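Local coordinates for protein superoxide dismutase [FE] (Sulfolobus solfataricus, PDB 1WB7) that catalyses the disproportionation of superoxide radicals to hydrogen peroxide and dioxygen at an iron centre, one iron per subunit of a homotetramer, at residues N128-T133 against I149-N154; T133-L138 against I168-E173. The protein carries 1 engineered substitution. All blocks are in the same frame, centred on the assembly; numbering follows the deposited sequence.

Contact 1 (N128-T133 against I149-N154); sequences NSLPGT and IMTFEN
Thr133 and Asn154 join the two backbones by one hydrogen bond: Asn154 N donates to Thr133 O over 3.0 Å. The N-H points almost straight at the oxygen, at 176°. Residues 128-133 lie in the irregular loop that follows helix 116-128, while 149-153 is strand. The backbones are nearest at this bond, with the CA atoms of Thr133 and Asn154 5.7 Å apart. Between Leu130 and Thr151 they stand further apart, and a side chain spans the distance.

That side chain is Leu130. Its CG lies anti to the backbone N (chi1 170°), which sends the two methyls to the strand. Leu130 CD1 makes the nearest approach of that side chain, 3.5 Å from Phe152 O. Leu130 CD1 also touches Glu153 CG at 4.0 Å and Thr151 CB at 4.2 Å. Leu130 CD2 lies against Phe152 O as well. Glu153 thus offers its aliphatic part to the leucine. Pro131 CG comes only loosely near Glu153 OE1. In the second subunit, Glu153 OE2 has a salt bridge to Arg72, Thr133 OG1 a hydrogen bond to Thr133 OG1, and Asn154 ND2 a hydrogen bond to Pro131 O. Thr151 OG1 is hydrogen-bonded to Gln68 NE2 of the third subunit, so the contact borders two subunit interfaces, and Arg184 of this chain is hydrogen-bonded to Leu130 O.

The loop joins helix 116-128 to strand 134-140 and closes on the end of strand 147-153, within the C-terminal domain of the iron/manganese superoxide dismutases. Thr126 of helix 116-128 touches Thr151. Phe152 points away from the loop, to Leu83 of helix 67-89 and to strand 134-140, which starts directly after Thr133.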
loop_
_atom_site.group_PDB
_atom_site.type_symbol
_atom_site.label_atom_id
_atom_site.label_comp_id
_atom_site.label_asym_id
_atom_site.label_seq_id
_atom_site.Cartn_x
_atom_site.Cartn_y
_atom_site.Cartn_z
ATOM N N ASN A 128 15.103 8.914 7.048
ATOM C CA ASN A 128 14.309 9.467 8.138
ATOM C C ASN A 128 12.928 9.943 7.711
ATOM O O ASN A 128 12.045 10.091 8.549
ATOM C CB ASN A 128 15.051 10.620 8.824
ATOM C CG ASN A 128 16.262 10.151 9.610
ATOM O OD1 ASN A 128 16.218 9.124 10.283
ATOM N ND2 ASN A 128 17.347 10.912 9.538
ATOM N N SER A 129 12.736 10.175 6.417
ATOM C CA SER A 129 11.446 10.640 5.919
ATOM C C SER A 129 10.442 9.499 5.796
ATOM O O SER A 129 9.250 9.730 5.592
ATOM C CB SER A 129 11.606 11.291 4.543
ATOM O OG SER A 129 11.825 10.307 3.540
ATOM N N LEU A 130 10.924 8.267 5.911
ATOM C CA LEU A 130 10.053 7.103 5.787
ATOM C C LEU A 130 8.909 7.117 6.791
ATOM O O LEU A 130 9.132 7.074 7.998
ATOM C CB LEU A 130 10.857 5.812 5.954
ATOM C CG LEU A 130 10.034 4.526 6.090
ATOM C CD1 LEU A 130 9.185 4.319 4.844
ATOM C CD2 LEU A 130 10.960 3.345 6.309
ATOM N N PRO A 131 7.664 7.183 6.301
ATOM C CA PRO A 131 6.487 7.197 7.175
ATOM C C PRO A 131 6.133 5.781 7.617
ATOM O O PRO A 131 5.571 5.006 6.844
ATOM C CB PRO A 131 5.411 7.799 6.284
ATOM C CG PRO A 131 5.767 7.206 4.936
ATOM C CD PRO A 131 7.273 7.398 4.894
ATOM N N GLY A 132 6.467 5.442 8.856
ATOM C CA GLY A 132 6.167 4.115 9.356
ATOM C C GLY A 132 7.354 3.178 9.251
ATOM O O GLY A 132 8.495 3.623 9.109
ATOM N N THR A 133 7.082 1.879 9.312
ATOM C CA THR A 133 8.135 0.883 9.241
ATOM C C THR A 133 8.471 0.490 7.803
ATOM O O THR A 133 7.644 0.612 6.901
ATOM C CB THR A 133 7.756 -0.381 10.048
ATOM O OG1 THR A 133 6.483 -0.873 9.618
ATOM C CG2 THR A 133 7.687 -0.054 11.524
ATOM N N ILE A 149 18.234 5.736 -4.781
ATOM C CA ILE A 149 17.808 5.630 -3.390
ATOM C C ILE A 149 16.310 5.307 -3.368
ATOM O O ILE A 149 15.562 5.740 -4.240
ATOM C CB ILE A 149 18.033 6.954 -2.629
ATOM C CG1 ILE A 149 19.530 7.184 -2.399
ATOM C CG2 ILE A 149 17.296 6.922 -1.306
ATOM C CD1 ILE A 149 19.854 8.568 -1.850
ATOM N N MET A 150 15.877 4.540 -2.376
ATOM C CA MET A 150 14.472 4.190 -2.268
ATOM C C MET A 150 14.126 3.781 -0.851
ATOM O O MET A 150 14.966 3.244 -0.130
ATOM C CB MET A 150 14.140 3.037 -3.223
ATOM C CG MET A 150 12.674 2.596 -3.234
ATOM S SD MET A 150 11.519 3.920 -3.665
ATOM C CE MET A 150 12.190 4.464 -5.242
ATOM N N THR A 151 12.894 4.069 -0.444
ATOM C CA THR A 151 12.423 3.655 0.870
ATOM C C THR A 151 11.281 2.673 0.617
ATOM O O THR A 151 10.425 2.908 -0.244
ATOM C CB THR A 151 11.895 4.842 1.743
ATOM O OG1 THR A 151 10.938 5.609 1.000
ATOM C CG2 THR A 151 13.044 5.738 2.197
ATOM N N PHE A 152 11.300 1.561 1.343
ATOM C CA PHE A 152 10.259 0.538 1.237
ATOM C C PHE A 152 9.314 0.752 2.415
ATOM O O PHE A 152 9.742 1.179 3.489
ATOM C CB PHE A 152 10.833 -0.880 1.402
ATOM C CG PHE A 152 11.803 -1.306 0.331
ATOM C CD1 PHE A 152 12.553 -2.472 0.502
ATOM C CD2 PHE A 152 11.980 -0.563 -0.834
ATOM C CE1 PHE A 152 13.468 -2.889 -0.465
ATOM C CE2 PHE A 152 12.890 -0.976 -1.807
ATOM C CZ PHE A 152 13.637 -2.139 -1.623
ATOM N N GLU A 153 8.037 0.467 2.210
ATOM C CA GLU A 153 7.067 0.544 3.295
ATOM C C GLU A 153 6.776 -0.940 3.521
ATOM O O GLU A 153 6.478 -1.676 2.574
ATOM C CB GLU A 153 5.834 1.342 2.867
ATOM C CG GLU A 153 6.174 2.817 2.680
ATOM C CD GLU A 153 5.049 3.640 2.090
ATOM O OE1 GLU A 153 5.361 4.620 1.386
ATOM O OE2 GLU A 153 3.861 3.325 2.327
ATOM N N ASN A 154 6.898 -1.374 4.772
ATOM C CA ASN A 154 6.750 -2.780 5.127
ATOM C C ASN A 154 7.907 -3.456 4.369
ATOM O O ASN A 154 8.864 -2.784 3.992
ATOM C CB ASN A 154 5.395 -3.341 4.686
ATOM C CG ASN A 154 5.021 -4.619 5.439
ATOM O OD1 ASN A 154 5.875 -5.469 5.705
ATOM N ND2 ASN A 154 3.744 -4.761 5.777
#

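Contact 2 (T133-L138 against I168-E173); sequences TGWAVL and ILDEFE. With FE (Fe (III) ion), chain C.
Trp135, Ala136 and Val137 pair with Asp170, Leu169 and Ile168 as antiparallel strands, with Ala136 and Leu169 as the hydrogen-bonded pair (Leu169 N to Ala136 O 2.7 Å, Ala136 N to Leu169 O 3.0 Å) and Glu171 N adding a bond to Gly134 O.

The Trp135 indole stacks on the Asp170 carboxylate, planes 13° apart; Trp135 CH2 lies 3.6 Å from Asp170 CG. Trp135 CE3 also meets Ile168 CG1 at 3.5 Å. Trp135 NE1 bonds to His155. With chi1 near -173° the Asp170 carboxylate swings out from the strand to the iron. Asp170 OD2 binds the iron at 1.9 Å, and a water is a further ligand, 2.4 Å from the metal. His33, His84 and His174 complete the site of the iron/manganese superoxide dismutase fold, here at the end of an edge strand of the three-stranded sheet. Asp170 OD1 accepts Phe172 N in an Asx turn, which, with the iron on OD2, helps to hold the carboxylate in place. With an alanine in place of Trp135, a gap would probably open over the Asp170 carboxylate and His155 would lose its indole partner.

Thr133 CB sits over the centre of the Phe172 ring, 3.8 Å from its centroid, in a CH-pi contact.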
loop_
_atom_site.group_PDB
_atom_site.type_symbol
_atom_site.label_atom_id
_atom_site.label_comp_id
_atom_site.label_asym_id
_atom_site.label_seq_id
_atom_site.Cartn_x
_atom_site.Cartn_y
_atom_site.Cartn_z
ATOM N N THR A 133 7.082 1.879 9.312
ATOM C CA THR A 133 8.135 0.883 9.241
ATOM C C THR A 133 8.471 0.490 7.803
ATOM O O THR A 133 7.644 0.612 6.901
ATOM C CB THR A 133 7.756 -0.381 10.048
ATOM O OG1 THR A 133 6.483 -0.873 9.618
ATOM C CG2 THR A 133 7.687 -0.054 11.524
ATOM N N GLY A 134 9.699 0.023 7.602
ATOM C CA GLY A 134 10.120 -0.362 6.273
ATOM C C GLY A 134 11.627 -0.409 6.147
ATOM O O GLY A 134 12.323 -0.803 7.089
ATOM N N TRP A 135 12.130 0.006 4.987
ATOM C CA TRP A 135 13.559 -0.017 4.704
ATOM C C TRP A 135 14.000 1.160 3.848
ATOM O O TRP A 135 13.189 1.830 3.205
ATOM C CB TRP A 135 13.940 -1.286 3.926
ATOM C CG TRP A 135 13.489 -2.568 4.524
ATOM C CD1 TRP A 135 12.212 -3.041 4.590
ATOM C CD2 TRP A 135 14.316 -3.543 5.172
ATOM N NE1 TRP A 135 12.189 -4.251 5.244
ATOM C CE2 TRP A 135 13.468 -4.582 5.613
ATOM C CE3 TRP A 135 15.691 -3.638 5.423
ATOM C CZ2 TRP A 135 13.949 -5.707 6.297
ATOM C CZ3 TRP A 135 16.173 -4.757 6.104
ATOM C CH2 TRP A 135 15.300 -5.776 6.533
ATOM N N ALA A 136 15.308 1.387 3.839
ATOM C CA ALA A 136 15.916 2.419 3.013
ATOM C C ALA A 136 17.004 1.650 2.276
ATOM O O ALA A 136 17.801 0.942 2.897
ATOM C CB ALA A 136 16.521 3.514 3.873
ATOM N N VAL A 137 17.025 1.750 0.953
ATOM C CA VAL A 137 18.034 1.035 0.187
ATOM C C VAL A 137 18.659 1.886 -0.902
ATOM O O VAL A 137 18.108 2.901 -1.325
ATOM C CB VAL A 137 17.451 -0.225 -0.517
ATOM C CG1 VAL A 137 16.847 -1.182 0.499
ATOM C CG2 VAL A 137 16.411 0.189 -1.545
ATOM N N LEU A 138 19.830 1.450 -1.345
ATOM C CA LEU A 138 20.522 2.101 -2.438
ATOM C C LEU A 138 20.588 1.017 -3.497
ATOM O O LEU A 138 21.191 -0.044 -3.287
ATOM C CB LEU A 138 21.937 2.525 -2.049
ATOM C CG LEU A 138 22.650 3.208 -3.221
ATOM C CD1 LEU A 138 21.895 4.485 -3.580
ATOM C CD2 LEU A 138 24.097 3.524 -2.857
ATOM N N ILE A 168 21.479 -1.466 2.269
ATOM C CA ILE A 168 20.161 -1.710 2.825
ATOM C C ILE A 168 20.113 -1.418 4.316
ATOM O O ILE A 168 20.954 -1.889 5.086
ATOM C CB ILE A 168 19.682 -3.162 2.549
ATOM C CG1 ILE A 168 18.296 -3.368 3.172
ATOM C CG2 ILE A 168 20.687 -4.173 3.085
ATOM C CD1 ILE A 168 17.538 -4.567 2.612
ATOM N N LEU A 169 19.127 -0.615 4.710
ATOM C CA LEU A 169 18.945 -0.241 6.110
ATOM C C LEU A 169 17.556 -0.648 6.597
ATOM O O LEU A 169 16.549 -0.227 6.028
ATOM C CB LEU A 169 19.117 1.271 6.270
ATOM C CG LEU A 169 18.712 1.888 7.613
ATOM C CD1 LEU A 169 19.595 1.341 8.729
ATOM C CD2 LEU A 169 18.843 3.408 7.526
ATOM N N ASP A 170 17.503 -1.463 7.647
ATOM C CA ASP A 170 16.229 -1.906 8.208
ATOM C C ASP A 170 15.624 -0.796 9.071
ATOM O O ASP A 170 16.263 -0.301 10.005
ATOM C CB ASP A 170 16.430 -3.155 9.071
ATOM C CG ASP A 170 15.115 -3.758 9.543
ATOM O OD1 ASP A 170 14.049 -3.146 9.315
ATOM O OD2 ASP A 170 15.145 -4.849 10.148
ATOM N N GLU A 171 14.389 -0.412 8.770
ATOM C CA GLU A 171 13.744 0.633 9.541
ATOM C C GLU A 171 12.494 0.191 10.295
ATOM O O GLU A 171 11.663 1.016 10.658
ATOM C CB GLU A 171 13.429 1.839 8.649
ATOM C CG GLU A 171 14.678 2.550 8.146
ATOM C CD GLU A 171 14.367 3.867 7.466
ATOM O OE1 GLU A 171 13.920 4.809 8.158
ATOM O OE2 GLU A 171 14.567 3.956 6.239
ATOM N N PHE A 172 12.347 -1.113 10.513
ATOM C CA PHE A 172 11.223 -1.599 11.303
ATOM C C PHE A 172 11.664 -1.245 12.714
ATOM O O PHE A 172 12.858 -1.157 12.984
ATOM C CB PHE A 172 11.055 -3.116 11.181
ATOM C CG PHE A 172 10.021 -3.529 10.173
ATOM C CD1 PHE A 172 10.211 -3.276 8.814
ATOM C CD2 PHE A 172 8.844 -4.153 10.583
ATOM C CE1 PHE A 172 9.236 -3.640 7.875
ATOM C CE2 PHE A 172 7.866 -4.518 9.654
ATOM C CZ PHE A 172 8.061 -4.263 8.298
ATOM N N GLU A 173 10.718 -1.044 13.617
ATOM C CA GLU A 173 11.073 -0.660 14.977
ATOM C C GLU A 173 11.898 -1.685 15.748
ATOM O O GLU A 173 12.703 -1.307 16.599
ATOM C CB GLU A 173 9.804 -0.288 15.741
ATOM C CG GLU A 173 9.082 0.886 15.103
ATOM C CD GLU A 173 7.777 1.225 15.787
ATOM O OE1 GLU A 173 6.942 0.310 15.954
ATOM O OE2 GLU A 173 7.587 2.413 16.144
HETATM FE FE FE C . 14.119 -6.397 10.715
HETATM O O HOH W 1 12.340 -5.616 9.344
#

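Overall arrangement
Contacts 1 and 2 share Thr133 and lie with their centres about 6 Å apart. They meet on the middle strand, 134-140, which pairs with 147-153 along one edge and with 165-170 along the other. Phe152 N lies 2.7 Å from Trp135 O, and Met150 O lies 2.8 Å from Val137 N; both are probable hydrogen bonds. Asn154 O packs on Trp135 CD1 at 3.4 Å. Contact 2 supplies the metal ligand Asp170. Contact 1 is further from the metal: the side chain of Thr133 is about 9 Å from the iron. Both contacts touch the second subunit, through loop residues and Glu153 at the end of strand 147-153.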